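Local coordinates for Iron(III) ABC transporter, periplasmic iron-compound-binding protein (PDB 5GGY) that probably binds ferric siderophores, including the iron complex of Desferal, in the periplasm and passes them to an ABC transporter, at residues A[31-36]-A[131-136]; A[50-55]-A[253-258]; A[138-143]-A[262-267]; A[158-163]-A[189-194]; A[217-222]-A[273-278]. One frame throughout, in Å; residues are numbered along the deposited sequence.

Interaction 1 (A[31-36]-A[131-136])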
# COMPACT_ATOMS: atom_id res chain seq x y z
N LEU A 31 -4.33 -17.81 4.04
CA LEU A 31 -4.11 -18.54 2.79
C LEU A 31 -3.20 -17.75 1.86
O LEU A 31 -2.30 -18.32 1.23
CB LEU A 31 -5.43 -18.85 2.10
CG LEU A 31 -6.30 -19.96 2.70
CD1 LEU A 31 -7.55 -20.16 1.88
CD2 LEU A 31 -5.51 -21.25 2.82
N GLU A 32 -3.44 -16.44 1.77
CA GLU A 32 -2.63 -15.58 0.91
C GLU A 32 -1.19 -15.49 1.40
O GLU A 32 -0.28 -15.21 0.62
CB GLU A 32 -3.25 -14.18 0.84
CG GLU A 32 -4.62 -14.14 0.18
CD GLU A 32 -4.56 -14.30 -1.33
OE1 GLU A 32 -5.64 -14.41 -1.95
OE2 GLU A 32 -3.45 -14.32 -1.89
N LEU A 33 -1.00 -15.71 2.70
CA LEU A 33 0.33 -15.69 3.29
C LEU A 33 1.04 -17.03 3.11
O LEU A 33 2.21 -17.17 3.45
CB LEU A 33 0.25 -15.35 4.78
CG LEU A 33 -0.11 -13.90 5.13
CD1 LEU A 33 -0.22 -13.72 6.63
CD2 LEU A 33 0.92 -12.95 4.54
N GLY A 34 0.33 -18.00 2.57
CA GLY A 34 0.88 -19.33 2.38
C GLY A 34 0.80 -20.16 3.65
O GLY A 34 1.62 -21.05 3.87
N ILE A 35 -0.18 -19.85 4.48
CA ILE A 35 -0.41 -20.58 5.73
C ILE A 35 -1.69 -21.40 5.62
O ILE A 35 -2.78 -20.84 5.59
CB ILE A 35 -0.52 -19.63 6.94
CG1 ILE A 35 0.75 -18.79 7.09
CG2 ILE A 35 -0.79 -20.42 8.21
CD1 ILE A 35 1.92 -19.52 7.71
N GLN A 36 -1.55 -22.72 5.55
CA GLN A 36 -2.71 -23.60 5.46
C GLN A 36 -3.26 -23.92 6.85
O GLN A 36 -2.61 -24.61 7.64
CB GLN A 36 -2.37 -24.90 4.73
CG GLN A 36 -2.16 -24.75 3.23
CD GLN A 36 -2.14 -26.08 2.51
OE1 GLN A 36 -2.27 -27.14 3.12
NE2 GLN A 36 -1.99 -26.03 1.19
N ALA A 131 7.72 -10.97 3.90
CA ALA A 131 8.20 -10.77 2.53
C ALA A 131 7.11 -11.06 1.50
O ALA A 131 6.93 -10.31 0.54
CB ALA A 131 9.42 -11.64 2.27
N VAL A 132 6.39 -12.16 1.70
CA VAL A 132 5.30 -12.54 0.81
C VAL A 132 4.15 -11.53 0.93
O VAL A 132 3.50 -11.21 -0.07
CB VAL A 132 4.82 -13.98 1.10
CG1 VAL A 132 5.45 -14.52 2.37
CG2 VAL A 132 3.29 -14.06 1.17
N ALA A 133 3.93 -11.03 2.14
CA ALA A 133 2.89 -10.03 2.37
C ALA A 133 3.19 -8.74 1.61
O ALA A 133 2.30 -8.13 1.02
CB ALA A 133 2.75 -9.74 3.85
N GLN A 134 4.45 -8.32 1.64
CA GLN A 134 4.88 -7.12 0.94
C GLN A 134 4.76 -7.29 -0.57
O GLN A 134 4.32 -6.38 -1.27
CB GLN A 134 6.32 -6.76 1.31
CG GLN A 134 6.45 -5.60 2.27
CD GLN A 134 5.97 -4.29 1.68
OE1 GLN A 134 6.56 -3.78 0.73
NE2 GLN A 134 4.90 -3.75 2.23
N GLN A 135 5.14 -8.46 -1.06
CA GLN A 135 5.10 -8.75 -2.49
C GLN A 135 3.66 -8.74 -3.02
O GLN A 135 3.42 -8.33 -4.15
CB GLN A 135 5.77 -10.10 -2.77
CG GLN A 135 4.86 -11.20 -3.31
CD GLN A 135 4.65 -11.10 -4.81
OE1 GLN A 135 5.55 -10.70 -5.56
NE2 GLN A 135 3.45 -11.44 -5.27
N LYS A 136 2.71 -9.16 -2.19
CA LYS A 136 1.32 -9.23 -2.62
C LYS A 136 0.64 -7.86 -2.55
O LYS A 136 -0.24 -7.56 -3.35
CB LYS A 136 0.55 -10.25 -1.78
CG LYS A 136 0.92 -11.68 -2.10
CD LYS A 136 -0.21 -12.64 -1.77
CE LYS A 136 0.05 -14.02 -2.34
NZ LYS A 136 -1.12 -14.92 -2.16
O HOH W 1 -0.98 -18.22 -1.78
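Glu32 CG lies beside its backbone N and the chain folds again at chi2 (-74°), which brings the carboxylate back beside its own main chain; Lys136, by contrast, is stretched out beyond CG and reaches across to it. The two side chains cross at about a right angle, and Lys136 NZ settles between the carbonyl and the carboxylate of Glu32. NZ gives Glu32 O a hydrogen bond of 2.9 Å, placed on a lone pair in the carbonyl plane at a C=O...N angle of 114°. The salt bridge to Glu32 OE2 is modelled too short for its length to be trusted. This ammonium sits at the C-terminal end of helix 24-32, where a positive charge would probably be welcome to the helix dipole. The helix is closed by a Schellman motif at Gly34, which has positive phi and donates from its N to Leu31 O (3.0 Å). Beside the ion pair runs an apolar strip. Leu33 CD2 packs on Ala133 CB at 3.8 Å, and Val132 CG2 rests 4.0 Å from Leu33 CA. Phe120 and Ala124 of helix 112-126 also touch Leu33 and Ala133. Glu32 OE1 is probably hydrogen-bonded to Tyr266 OH, though their modelled separation is doubtful.

Interaction 2 (A[50-55]-A[253-258])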
# COMPACT_ATOMS: atom_id res chain seq x y z
N VAL A 50 -17.00 -16.60 -1.51
CA VAL A 50 -15.66 -16.02 -1.50
C VAL A 50 -14.82 -16.46 -2.70
O VAL A 50 -14.07 -15.66 -3.27
CB VAL A 50 -14.90 -16.38 -0.21
CG1 VAL A 50 -13.57 -15.65 -0.16
CG2 VAL A 50 -15.74 -16.05 1.01
N VAL A 51 -14.95 -17.73 -3.05
CA VAL A 51 -14.28 -18.33 -4.21
C VAL A 51 -12.75 -18.31 -4.10
O VAL A 51 -12.12 -19.37 -4.05
CB VAL A 51 -14.69 -17.62 -5.52
CG1 VAL A 51 -14.09 -18.33 -6.71
CG2 VAL A 51 -16.21 -17.56 -5.64
N GLN A 52 -12.16 -17.12 -4.07
CA GLN A 52 -10.71 -16.99 -3.99
C GLN A 52 -10.27 -16.26 -2.72
O GLN A 52 -10.93 -15.31 -2.29
CB GLN A 52 -10.17 -16.26 -5.23
CG GLN A 52 -10.68 -14.84 -5.43
CD GLN A 52 -12.08 -14.78 -6.02
OE1 GLN A 52 -12.37 -15.44 -7.02
NE2 GLN A 52 -12.95 -13.99 -5.41
N PRO A 53 -9.17 -16.71 -2.11
CA PRO A 53 -8.31 -17.83 -2.54
C PRO A 53 -8.94 -19.20 -2.27
O PRO A 53 -9.75 -19.33 -1.35
CB PRO A 53 -7.05 -17.64 -1.71
CG PRO A 53 -7.53 -17.00 -0.46
CD PRO A 53 -8.65 -16.08 -0.88
N GLU A 54 -8.56 -20.19 -3.07
CA GLU A 54 -9.11 -21.53 -2.92
C GLU A 54 -8.64 -22.19 -1.63
O GLU A 54 -7.45 -22.20 -1.32
CB GLU A 54 -8.73 -22.41 -4.11
CG GLU A 54 -9.26 -23.83 -4.01
CD GLU A 54 -8.64 -24.78 -5.02
OE1 GLU A 54 -8.90 -26.00 -4.92
OE2 GLU A 54 -7.91 -24.30 -5.91
N VAL A 55 -9.58 -22.74 -0.87
CA VAL A 55 -9.26 -23.47 0.34
C VAL A 55 -8.77 -24.88 -0.01
O VAL A 55 -9.46 -25.62 -0.71
CB VAL A 55 -10.47 -23.57 1.28
CG1 VAL A 55 -10.15 -24.46 2.47
CG2 VAL A 55 -10.90 -22.19 1.74
N ARG A 253 -19.00 -10.83 -10.56
CA ARG A 253 -18.70 -12.20 -10.15
C ARG A 253 -18.31 -12.26 -8.68
O ARG A 253 -17.73 -11.31 -8.15
CB ARG A 253 -17.59 -12.79 -11.03
CG ARG A 253 -16.27 -12.05 -10.99
CD ARG A 253 -15.24 -12.74 -11.87
NE ARG A 253 -13.99 -11.99 -11.94
CZ ARG A 253 -12.97 -12.15 -11.11
NH1 ARG A 253 -13.05 -13.04 -10.12
NH2 ARG A 253 -11.87 -11.42 -11.26
N PRO A 254 -18.65 -13.37 -8.00
CA PRO A 254 -18.50 -13.52 -6.54
C PRO A 254 -17.15 -13.09 -5.97
O PRO A 254 -16.14 -13.74 -6.19
CB PRO A 254 -18.71 -15.03 -6.34
CG PRO A 254 -19.63 -15.42 -7.43
CD PRO A 254 -19.25 -14.57 -8.61
N VAL A 255 -17.16 -11.96 -5.26
CA VAL A 255 -16.01 -11.51 -4.49
C VAL A 255 -16.48 -11.05 -3.12
O VAL A 255 -17.34 -10.18 -3.02
CB VAL A 255 -15.25 -10.36 -5.18
CG1 VAL A 255 -14.11 -9.91 -4.29
CG2 VAL A 255 -14.72 -10.80 -6.54
N TRP A 256 -15.92 -11.64 -2.07
CA TRP A 256 -16.35 -11.36 -0.71
C TRP A 256 -16.07 -9.91 -0.33
O TRP A 256 -14.93 -9.46 -0.32
CB TRP A 256 -15.66 -12.32 0.26
CG TRP A 256 -16.26 -12.36 1.64
CD1 TRP A 256 -15.60 -12.22 2.83
CD2 TRP A 256 -17.64 -12.56 1.98
NE1 TRP A 256 -16.48 -12.32 3.88
CE2 TRP A 256 -17.74 -12.53 3.39
CE3 TRP A 256 -18.81 -12.76 1.23
CZ2 TRP A 256 -18.95 -12.70 4.06
CZ3 TRP A 256 -20.01 -12.93 1.90
CH2 TRP A 256 -20.07 -12.89 3.30
N SER A 257 -17.14 -9.18 -0.02
CA SER A 257 -17.04 -7.76 0.31
C SER A 257 -16.73 -7.54 1.78
O SER A 257 -16.74 -6.41 2.26
CB SER A 257 -18.33 -7.04 -0.06
OG SER A 257 -18.72 -7.33 -1.40
N TYR A 258 -16.46 -8.63 2.49
CA TYR A 258 -16.08 -8.56 3.89
C TYR A 258 -14.85 -9.42 4.16
O TYR A 258 -14.81 -10.20 5.11
CB TYR A 258 -17.24 -9.00 4.79
CG TYR A 258 -18.59 -8.51 4.31
CD1 TYR A 258 -19.41 -9.32 3.54
CD2 TYR A 258 -19.03 -7.23 4.62
CE1 TYR A 258 -20.64 -8.87 3.10
CE2 TYR A 258 -20.26 -6.77 4.18
CZ TYR A 258 -21.06 -7.60 3.42
OH TYR A 258 -22.29 -7.16 2.97
O HOH W 2 -13.47 -13.24 -2.82
O HOH W 3 -15.07 -14.82 -8.50
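Pro254 O is gripped twice: by Gln52 NE2, at 3.3 Å and nearly straight (N-H...O 171°), and by a water that donates to it over 2.8 Å. The amide bond uses a lone pair in the carbonyl plane, and the oxygen lies almost in the amide plane of Gln52. That side chain turns inward because CG stands between the backbone N and carbonyl carbon (chi1 61°) and the chain bends again at chi2. The water on Pro254 O also links Gln52 OE1 to Arg253 NH1, whose guanidinium is held by a salt bridge from NE to Glu273. A second water accepts from Gln52 NE2 at 2.7 Å and from Trp256 N at 3.0 Å. Apolar contacts flank this network. Val50 CG2 makes a CH-pi contact over one face of the Trp256 indole, 4.2 Å from the centroid of the five-membered ring, while Tyr258 CD1 lies against the opposite face. Val51 CG2 packs on Pro254 CB at 3.6 Å. The loop after helix 43-49 thus meets the loop leaving strand 249-252 across the two lobes of this binding-protein fold; one direct bond, bridging waters and small apolar contacts probably make it a fairly light link.

Interaction 3 (A[138-143]-A[262-267])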
# COMPACT_ATOMS: atom_id res chain seq x y z
N GLU A 138 2.39 -4.97 -2.88
CA GLU A 138 3.03 -4.23 -3.96
C GLU A 138 2.39 -4.55 -5.30
O GLU A 138 2.13 -3.66 -6.10
CB GLU A 138 4.53 -4.55 -4.01
CG GLU A 138 5.35 -3.93 -2.88
CD GLU A 138 6.76 -4.47 -2.83
OE1 GLU A 138 7.09 -5.35 -3.65
OE2 GLU A 138 7.54 -4.02 -1.96
N ALA A 139 2.14 -5.84 -5.53
CA ALA A 139 1.49 -6.29 -6.75
C ALA A 139 0.06 -5.76 -6.82
O ALA A 139 -0.45 -5.48 -7.90
CB ALA A 139 1.50 -7.80 -6.83
N MET A 140 -0.57 -5.63 -5.66
CA MET A 140 -1.93 -5.13 -5.57
C MET A 140 -2.03 -3.67 -5.99
O MET A 140 -2.89 -3.30 -6.79
CB MET A 140 -2.47 -5.31 -4.15
CG MET A 140 -3.96 -5.08 -4.02
SD MET A 140 -4.59 -5.34 -2.36
CE MET A 140 -3.90 -3.93 -1.50
N TYR A 141 -1.15 -2.84 -5.44
CA TYR A 141 -1.15 -1.41 -5.73
C TYR A 141 -0.80 -1.15 -7.19
O TYR A 141 -1.27 -0.19 -7.80
CB TYR A 141 -0.17 -0.68 -4.81
CG TYR A 141 -0.55 -0.76 -3.35
CD1 TYR A 141 -1.87 -0.61 -2.95
CD2 TYR A 141 0.41 -1.00 -2.37
CE1 TYR A 141 -2.22 -0.69 -1.61
CE2 TYR A 141 0.07 -1.08 -1.04
CZ TYR A 141 -1.25 -0.92 -0.66
OH TYR A 141 -1.60 -1.00 0.67
N ALA A 142 0.04 -2.02 -7.75
CA ALA A 142 0.38 -1.95 -9.16
C ALA A 142 -0.82 -2.37 -10.01
O ALA A 142 -1.11 -1.76 -11.04
CB ALA A 142 1.59 -2.81 -9.47
N ARG A 143 -1.50 -3.42 -9.56
CA ARG A 143 -2.70 -3.92 -10.23
C ARG A 143 -3.79 -2.86 -10.26
O ARG A 143 -4.51 -2.73 -11.26
CB ARG A 143 -3.21 -5.19 -9.54
CG ARG A 143 -4.40 -5.83 -10.22
CD ARG A 143 -4.11 -6.13 -11.67
NE ARG A 143 -5.16 -6.92 -12.30
CZ ARG A 143 -5.26 -7.14 -13.61
NH1 ARG A 143 -4.36 -6.61 -14.43
NH2 ARG A 143 -6.25 -7.87 -14.09
N MET A 262 -6.28 -9.07 0.18
CA MET A 262 -6.27 -9.47 -1.22
C MET A 262 -7.66 -9.46 -1.84
O MET A 262 -7.80 -9.51 -3.07
CB MET A 262 -5.62 -10.85 -1.38
CG MET A 262 -4.12 -10.86 -1.14
SD MET A 262 -3.19 -9.78 -2.25
CE MET A 262 -2.81 -8.41 -1.15
N SER A 263 -8.69 -9.40 -1.00
CA SER A 263 -10.06 -9.26 -1.48
C SER A 263 -10.24 -7.90 -2.14
O SER A 263 -11.13 -7.71 -2.97
CB SER A 263 -11.07 -9.43 -0.34
OG SER A 263 -11.03 -8.31 0.53
N LEU A 264 -9.39 -6.95 -1.77
CA LEU A 264 -9.38 -5.63 -2.39
C LEU A 264 -8.91 -5.73 -3.84
O LEU A 264 -9.46 -5.06 -4.72
CB LEU A 264 -8.47 -4.68 -1.60
CG LEU A 264 -8.76 -4.56 -0.10
CD1 LEU A 264 -7.69 -3.72 0.59
CD2 LEU A 264 -10.14 -3.99 0.14
N ARG A 265 -7.91 -6.57 -4.07
CA ARG A 265 -7.39 -6.80 -5.41
C ARG A 265 -8.42 -7.52 -6.28
O ARG A 265 -8.63 -7.17 -7.44
CB ARG A 265 -6.09 -7.60 -5.37
CG ARG A 265 -5.50 -7.90 -6.74
CD ARG A 265 -4.55 -9.09 -6.71
NE ARG A 265 -4.16 -9.51 -8.05
CZ ARG A 265 -2.98 -9.26 -8.61
NH1 ARG A 265 -2.05 -8.59 -7.94
NH2 ARG A 265 -2.72 -9.68 -9.84
N TYR A 266 -9.04 -8.55 -5.71
CA TYR A 266 -10.04 -9.34 -6.42
C TYR A 266 -11.26 -8.49 -6.76
O TYR A 266 -11.79 -8.56 -7.87
CB TYR A 266 -10.47 -10.54 -5.58
CG TYR A 266 -9.32 -11.47 -5.22
CD1 TYR A 266 -9.25 -12.06 -3.97
CD2 TYR A 266 -8.32 -11.76 -6.14
CE1 TYR A 266 -8.22 -12.91 -3.64
CE2 TYR A 266 -7.28 -12.61 -5.81
CZ TYR A 266 -7.23 -13.18 -4.56
OH TYR A 266 -6.20 -14.02 -4.24
N SER A 267 -11.70 -7.69 -5.80
CA SER A 267 -12.83 -6.79 -6.01
C SER A 267 -12.53 -5.82 -7.15
O SER A 267 -13.37 -5.59 -8.02
CB SER A 267 -13.16 -6.01 -4.73
OG SER A 267 -13.53 -6.87 -3.67
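Met140 lies against Arg265, Met262 and Leu264, and carries most of the apolar contact. With CG anti to the backbone N (chi1 -169°), its chain slides past Arg265 in the opposite direction, bringing Met140 CG to 3.6 Å from Arg265 CB. Its sulfur SD also meets Met262 CE (3.7 Å) and Leu264 CB (4.0 Å). The long helix 130-154, which links the lobes as is characteristic of this class of siderophore-binding proteins, here packs on the first turns of helix 262-276; the two segments run nearly the same way, their axes 25° apart and 9.8 Å from each other at closest approach.

The second kind of contact lays aliphatic carbon over a guanidinium face. Arg265 is extended from CG to NE and crosses Arg143 at about a right angle, so that Arg143 CG sits 4.0 Å above the centre of the Arg265 guanidinium. Ala139 CB lies 3.8 Å from Arg265 NH1.

Charge comes last. The two guanidinium planes are only 20° apart, with Arg143 NE 4.4 Å from Arg265 NH2. Glu269 forms a salt bridge with Arg143 NE and a long, weak ion pair with Arg265 NE, and Glu146 takes Arg143 NH1. Shared carboxylate charge probably makes the closeness of the two arginines tolerable, so Arg265 can pack its CB on Met140 and its guanidinium against Arg143.

Interaction 4 (A[158-163]-A[189-194])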
# COMPACT_ATOMS: atom_id res chain seq x y z
N THR A 158 -13.45 12.33 -17.55
CA THR A 158 -13.32 11.70 -16.24
C THR A 158 -14.04 10.35 -16.15
O THR A 158 -14.85 10.00 -17.01
CB THR A 158 -13.88 12.61 -15.13
OG1 THR A 158 -15.28 12.81 -15.32
CG2 THR A 158 -13.17 13.96 -15.15
N LEU A 159 -13.72 9.60 -15.10
CA LEU A 159 -14.32 8.29 -14.87
C LEU A 159 -15.73 8.42 -14.30
O LEU A 159 -16.01 9.36 -13.56
CB LEU A 159 -13.42 7.46 -13.94
CG LEU A 159 -12.07 7.06 -14.53
CD1 LEU A 159 -11.18 6.42 -13.48
CD2 LEU A 159 -12.27 6.12 -15.71
N PRO A 160 -16.62 7.48 -14.65
CA PRO A 160 -18.03 7.55 -14.25
C PRO A 160 -18.25 7.33 -12.76
O PRO A 160 -17.38 6.80 -12.07
CB PRO A 160 -18.67 6.42 -15.06
CG PRO A 160 -17.57 5.44 -15.27
CD PRO A 160 -16.33 6.27 -15.45
N ALA A 161 -19.42 7.74 -12.27
CA ALA A 161 -19.79 7.52 -10.88
C ALA A 161 -20.39 6.13 -10.71
O ALA A 161 -21.24 5.72 -11.50
CB ALA A 161 -20.77 8.59 -10.41
N VAL A 162 -19.95 5.41 -9.69
CA VAL A 162 -20.37 4.03 -9.47
C VAL A 162 -20.94 3.82 -8.07
O VAL A 162 -20.38 4.30 -7.09
CB VAL A 162 -19.21 3.04 -9.70
CG1 VAL A 162 -19.65 1.61 -9.43
CG2 VAL A 162 -18.65 3.17 -11.10
N VAL A 163 -22.06 3.11 -7.99
CA VAL A 163 -22.58 2.66 -6.71
C VAL A 163 -22.55 1.13 -6.66
O VAL A 163 -22.90 0.46 -7.63
CB VAL A 163 -24.01 3.19 -6.44
CG1 VAL A 163 -24.96 2.78 -7.55
CG2 VAL A 163 -24.52 2.72 -5.09
N LEU A 189 -9.59 3.00 -7.78
CA LEU A 189 -9.74 2.75 -9.21
C LEU A 189 -9.97 4.04 -9.99
O LEU A 189 -10.11 4.02 -11.21
CB LEU A 189 -10.89 1.77 -9.46
CG LEU A 189 -10.59 0.56 -10.35
CD1 LEU A 189 -9.30 -0.10 -9.91
CD2 LEU A 189 -11.75 -0.41 -10.28
N GLY A 190 -10.00 5.16 -9.27
CA GLY A 190 -10.26 6.45 -9.88
C GLY A 190 -11.74 6.74 -10.04
O GLY A 190 -12.12 7.76 -10.61
N LEU A 191 -12.58 5.83 -9.55
CA LEU A 191 -14.03 5.97 -9.68
C LEU A 191 -14.62 6.82 -8.55
O LEU A 191 -14.10 6.85 -7.44
CB LEU A 191 -14.70 4.60 -9.71
CG LEU A 191 -14.38 3.71 -10.91
CD1 LEU A 191 -14.75 2.26 -10.62
CD2 LEU A 191 -15.11 4.20 -12.15
N SER A 192 -15.72 7.50 -8.85
CA SER A 192 -16.44 8.29 -7.84
C SER A 192 -17.72 7.57 -7.43
O SER A 192 -18.16 6.64 -8.10
CB SER A 192 -16.74 9.69 -8.37
OG SER A 192 -17.28 9.65 -9.67
N SER A 193 -18.32 8.02 -6.33
CA SER A 193 -19.53 7.38 -5.81
C SER A 193 -20.79 8.03 -6.36
O SER A 193 -20.94 9.25 -6.33
CB SER A 193 -19.53 7.45 -4.28
OG SER A 193 -18.32 6.95 -3.74
N ALA A 194 -21.70 7.20 -6.86
CA ALA A 194 -22.96 7.70 -7.41
C ALA A 194 -23.95 7.99 -6.29
O ALA A 194 -24.78 8.90 -6.41
CB ALA A 194 -23.55 6.69 -8.39
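A short parallel pairing in the mixed sheet of the C-terminal lobe joins strand 161-167 to strand 192-193, the latter entered from helix 181-188 through a Schellman motif at Gly190. Val162 uses both its N and its O toward segment 189-194: the N donates to Ser192 O at 2.7 Å, nearly straight at 174°, and the O accepts a weak bond of 3.2 Å from Ala194 N. Ser193 CA adds a CA-H...O contact to Val162 O.

Side chains follow this register. Ala161 CB packs on Ala194 CB at 3.9 Å, on the face where Ser192 OG also lies close to it. On the other side of the strand, Leu191 CD2 meets Val162 CG2 at 3.8 Å and lies 4.1 Å from Pro160 CD; Leu275 of helix 262-276 also touches Val162 and Leu191. Before the strand begins, Leu159 leans over the Gly190 turn, with CG anti to its carbonyl carbon (chi1 -67°), and its CD1 comes to 3.3 Å from Gly190 O and 3.5 Å from Leu189 O.

Interaction 5 (A[217-222]-A[273-278])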
# COMPACT_ATOMS: atom_id res chain seq x y z
N GLN A 217 -27.08 9.22 -12.35
CA GLN A 217 -25.67 9.30 -12.70
C GLN A 217 -25.00 7.94 -12.85
O GLN A 217 -24.65 7.29 -11.86
CB GLN A 217 -24.93 10.14 -11.65
CG GLN A 217 -25.31 9.79 -10.21
CD GLN A 217 -25.29 11.00 -9.30
OE1 GLN A 217 -24.34 11.78 -9.30
NE2 GLN A 217 -26.34 11.16 -8.51
N GLY A 218 -24.83 7.51 -14.09
CA GLY A 218 -23.96 6.39 -14.38
C GLY A 218 -24.41 5.00 -13.97
O GLY A 218 -25.52 4.57 -14.27
N TYR A 219 -23.53 4.31 -13.25
CA TYR A 219 -23.55 2.85 -13.22
C TYR A 219 -23.88 2.22 -11.87
O TYR A 219 -23.57 2.76 -10.81
CB TYR A 219 -22.20 2.32 -13.72
CG TYR A 219 -21.87 2.74 -15.14
CD1 TYR A 219 -22.00 1.85 -16.20
CD2 TYR A 219 -21.44 4.04 -15.42
CE1 TYR A 219 -21.71 2.23 -17.49
CE2 TYR A 219 -21.15 4.43 -16.72
CZ TYR A 219 -21.29 3.52 -17.75
OH TYR A 219 -20.99 3.91 -19.04
N VAL A 220 -24.50 1.05 -11.94
CA VAL A 220 -24.87 0.27 -10.76
C VAL A 220 -24.31 -1.15 -10.86
O VAL A 220 -24.58 -1.87 -11.81
CB VAL A 220 -26.40 0.20 -10.58
CG1 VAL A 220 -26.77 -0.87 -9.57
CG2 VAL A 220 -26.94 1.56 -10.18
N LEU A 221 -23.51 -1.53 -9.87
CA LEU A 221 -22.92 -2.87 -9.83
C LEU A 221 -23.42 -3.65 -8.62
O LEU A 221 -23.40 -3.15 -7.50
CB LEU A 221 -21.39 -2.77 -9.80
CG LEU A 221 -20.70 -2.13 -11.01
CD1 LEU A 221 -19.20 -2.05 -10.79
CD2 LEU A 221 -21.02 -2.90 -12.27
N TYR A 222 -23.86 -4.89 -8.85
CA TYR A 222 -24.30 -5.74 -7.75
C TYR A 222 -23.54 -7.07 -7.74
O TYR A 222 -23.33 -7.69 -8.78
CB TYR A 222 -25.82 -5.99 -7.82
CG TYR A 222 -26.31 -6.70 -9.06
CD1 TYR A 222 -26.45 -8.09 -9.08
CD2 TYR A 222 -26.65 -6.00 -10.21
CE1 TYR A 222 -26.90 -8.74 -10.21
CE2 TYR A 222 -27.10 -6.64 -11.34
CZ TYR A 222 -27.23 -8.02 -11.33
OH TYR A 222 -27.68 -8.67 -12.46
N GLU A 273 -13.77 -5.53 -14.56
CA GLU A 273 -14.30 -6.44 -15.57
C GLU A 273 -15.77 -6.19 -15.88
O GLU A 273 -16.16 -6.11 -17.05
CB GLU A 273 -14.10 -7.89 -15.11
CG GLU A 273 -14.92 -8.91 -15.86
CD GLU A 273 -14.78 -10.29 -15.27
OE1 GLU A 273 -13.76 -10.55 -14.59
OE2 GLU A 273 -15.69 -11.12 -15.47
N SER A 274 -16.58 -6.04 -14.84
CA SER A 274 -18.01 -5.78 -15.03
C SER A 274 -18.26 -4.37 -15.55
O SER A 274 -19.28 -4.11 -16.19
CB SER A 274 -18.77 -5.99 -13.72
OG SER A 274 -19.16 -7.35 -13.57
N LEU A 275 -17.33 -3.47 -15.28
CA LEU A 275 -17.49 -2.07 -15.66
C LEU A 275 -16.93 -1.81 -17.05
O LEU A 275 -17.36 -0.88 -17.74
CB LEU A 275 -16.82 -1.16 -14.63
CG LEU A 275 -17.36 0.27 -14.56
CD1 LEU A 275 -18.85 0.25 -14.27
CD2 LEU A 275 -16.61 1.06 -13.50
N LEU A 276 -15.96 -2.62 -17.47
CA LEU A 276 -15.44 -2.55 -18.83
C LEU A 276 -16.49 -3.06 -19.81
O LEU A 276 -16.62 -2.54 -20.92
CB LEU A 276 -14.14 -3.34 -18.97
CG LEU A 276 -12.89 -2.66 -18.40
CD1 LEU A 276 -11.66 -3.52 -18.61
CD2 LEU A 276 -12.70 -1.28 -19.03
N ALA A 277 -17.23 -4.08 -19.40
CA ALA A 277 -18.44 -4.45 -20.12
C ALA A 277 -19.46 -3.36 -19.82
O ALA A 277 -19.28 -2.59 -18.89
CB ALA A 277 -18.94 -5.82 -19.69
N VAL A 278 -20.52 -3.30 -20.63
CA VAL A 278 -21.56 -2.25 -20.56
C VAL A 278 -20.98 -0.82 -20.63
O VAL A 278 -21.70 0.16 -20.43
CB VAL A 278 -22.48 -2.41 -19.29
CG1 VAL A 278 -22.73 -3.89 -18.98
CG2 VAL A 278 -21.94 -1.67 -18.05
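Leu275 pushes one methyl, CD1, into the hollow between Tyr219 and Leu221, two residues that face the same side of their strand. The methyl stands 4.0 Å from Tyr219 CB and 4.2 Å from Leu221 CD1. A chi1 of -156° sets the Leu275 branch opposite its own N and swings it from the helix toward the strand; it crosses Leu221 at about a right angle and Tyr219 obliquely. A second, shallower fit lies beside it: Leu221 CD2 butts against Ser274 CB at 4.1 Å. Past the helix end, Val278 lies alongside the tyrosine, its CG2 3.9 Å from Tyr219 CE1, while Val278 O meets the ring at its edge, in plane, 3.6 Å from CE1. No hydrogen bond crosses the contact; Ser274 OG bonds instead to Ser251 O. Phe155 stands edge-to-face with the Tyr219 ring. Helix 262-276 thus ends against strand 219-223, which lies between strands 161-167 and 249-252 in the sheet.

In the fold
Helix 130-154 spans the two lobes, using its early part in interaction 1 and its middle in interaction 3, whose centres lie 13 Å apart. Interaction 2 joins them: Gln52 packs on Tyr266 and Val255 touches Ser267, both of interaction 3, while Pro53 lies against Leu31 and Glu32 of interaction 1. Interactions 4 and 5, about 10 Å apart between centres, share the sheet of the C-terminal lobe through backbone bonds between strands 161-167 and 219-223. Helix 262-276 ties the groups together: its first turns lie in interaction 3 and its last in interaction 5. No siderophore is bound; interaction 2 brings loops of the two lobes together, probably close to the interlobe cleft.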